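Aminoglycoside N(3)-acetyltransferase III (Serratia marcescens, PDB 7LAO) transfers an acetyl group from acetyl-CoA to the 3-amino group of 2-deoxystreptamine antibiotics such as gentamicin, giving resistance to these aminoglycosides. Local coordinates at residues Leu171-Ala174 / Glu175-Pro179. Numbering follows the deposited sequence.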
loop_
_atom_site.group_PDB
_atom_site.type_symbol
_atom_site.label_atom_id
_atom_site.label_comp_id
_atom_site.label_asym_id
_atom_site.label_seq_id
_atom_site.Cartn_x
_atom_site.Cartn_y
_atom_site.Cartn_z
ATOM N N LEU A 171 -5.225 -5.195 3.993
ATOM C CA LEU A 171 -6.476 -5.936 4.076
ATOM C C LEU A 171 -6.959 -6.376 2.697
ATOM O O LEU A 171 -7.832 -7.239 2.614
ATOM C CB LEU A 171 -7.568 -5.125 4.812
ATOM C CG LEU A 171 -7.411 -5.241 6.333
ATOM C CD1 LEU A 171 -8.301 -4.206 7.115
ATOM C CD2 LEU A 171 -7.713 -6.659 6.844
ATOM N N HIS A 172 -6.442 -5.798 1.620
ATOM C CA HIS A 172 -6.692 -6.394 0.307
ATOM C C HIS A 172 -6.080 -7.793 0.191
ATOM O O HIS A 172 -6.600 -8.633 -0.550
ATOM C CB HIS A 172 -6.153 -5.487 -0.808
ATOM C CG HIS A 172 -6.942 -4.230 -0.982
ATOM N ND1 HIS A 172 -8.306 -4.239 -1.206
ATOM C CD2 HIS A 172 -6.572 -2.922 -0.918
ATOM C CE1 HIS A 172 -8.737 -2.991 -1.306
ATOM N NE2 HIS A 172 -7.702 -2.175 -1.139
ATOM N N TYR A 173 -4.973 -8.068 0.894
ATOM C CA TYR A 173 -4.436 -9.427 0.883
ATOM C C TYR A 173 -5.387 -10.400 1.598
ATOM O O TYR A 173 -5.638 -11.512 1.109
ATOM C CB TYR A 173 -3.048 -9.413 1.513
ATOM C CG TYR A 173 -2.489 -10.767 1.755
ATOM C CD1 TYR A 173 -2.071 -11.589 0.676
ATOM C CD2 TYR A 173 -2.384 -11.263 3.056
ATOM C CE1 TYR A 173 -1.576 -12.890 0.912
ATOM C CE2 TYR A 173 -1.870 -12.529 3.297
ATOM C CZ TYR A 173 -1.474 -13.325 2.229
ATOM O OH TYR A 173 -1.001 -14.551 2.530
ATOM N N ALA A 174 -5.954 -9.983 2.741
ATOM C CA ALA A 174 -6.976 -10.792 3.422
ATOM C C ALA A 174 -8.161 -11.061 2.516
ATOM O O ALA A 174 -8.697 -12.176 2.493
ATOM C CB ALA A 174 -7.477 -10.073 4.683
ATOM N N GLU A 175 -8.617 -10.041 1.788
ATOM C CA GLU A 175 -9.674 -10.273 0.808
ATOM C C GLU A 175 -9.271 -11.351 -0.182
ATOM O O GLU A 175 -10.106 -12.159 -0.606
ATOM C CB GLU A 175 -10.007 -8.992 0.044
ATOM C CG GLU A 175 -10.753 -7.929 0.833
ATOM C CD GLU A 175 -10.890 -6.589 0.058
ATOM O OE1 GLU A 175 -10.119 -6.351 -0.904
ATOM O OE2 GLU A 175 -11.772 -5.770 0.415
ATOM N N ALA A 176 -8.006 -11.380 -0.577
ATOM C CA ALA A 176 -7.646 -12.305 -1.644
ATOM C C ALA A 176 -7.636 -13.741 -1.131
ATOM O O ALA A 176 -8.107 -14.650 -1.825
ATOM C CB ALA A 176 -6.302 -11.897 -2.266
ATOM N N ILE A 177 -7.201 -13.961 0.118
ATOM C CA ILE A 177 -7.079 -15.323 0.644
ATOM C C ILE A 177 -8.320 -15.808 1.390
ATOM O O ILE A 177 -8.383 -17.002 1.739
ATOM C CB ILE A 177 -5.843 -15.456 1.563
ATOM C CG1 ILE A 177 -5.951 -14.543 2.807
ATOM C CG2 ILE A 177 -4.503 -15.150 0.776
ATOM C CD1 ILE A 177 -4.815 -14.828 3.849
ATOM N N ALA A 178 -9.325 -14.950 1.611
ATOM C CA ALA A 178 -10.509 -15.341 2.397
ATOM C C ALA A 178 -11.356 -16.374 1.668
ATOM O O ALA A 178 -11.860 -16.091 0.577
ATOM C CB ALA A 178 -11.375 -14.113 2.742
ATOM N N PRO A 179 -11.574 -17.572 2.255
ATOM C CA PRO A 179 -12.309 -18.683 1.601
ATOM C C PRO A 179 -13.807 -18.430 1.501
ATOM O O PRO A 179 -14.635 -19.077 2.141
ATOM C CB PRO A 179 -12.009 -19.858 2.534
ATOM C CG PRO A 179 -11.937 -19.197 3.903
ATOM C CD PRO A 179 -11.235 -17.888 3.660
#
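H172 and E175, three residues apart on helix 170-177, run side by side and join through a His-carboxylate hydrogen bond: ND1 of H172 donates to OE1 of E175 over 2.8 Å, with an N-H...O angle of 161°. The oxygen sits at the ring edge, close to the imidazole plane, whereas the nitrogen reaches it from above the carboxylate plane, with the two planes 59° apart. Both side chains leave the helix with CG anti to the carbonyl carbon, and the glutamate then runs extended (chi2 172°), which brings OE1 to the ring edge at ND1. The amide N of E175 donates to L171 O at 3.0 Å, so the residue is gripped by backbone and side chain alike. E175 is buried and H172 partly exposed; they touch A224 and V225, respectively, of helix 224-233.

The evidence for the helix terminus is in the backbone. I177 N still makes an i to i-4 bond to Y173 O at 3.1 Å, but A178 N meets A174 O only weakly, and A178 is the first residue with non-helical torsions. Past the last turn, K183 NZ donates hydrogen bonds to the carbonyl oxygens of E175, A176 and A178.

Toward I177 the side-chain contact is looser, apolar touches replacing the directed bond. Its CG2 lies 3.7 Å from Y173 CE1, an oblique approach, while CD1 comes within 3.8 Å of CE2 on the same ring. The Y173 ring also rests on L148 and V152 of helix 147-153. The chain then leaves the helix through A178 to P179, an exposed residue resting on V261 and E265 of helix 253-268.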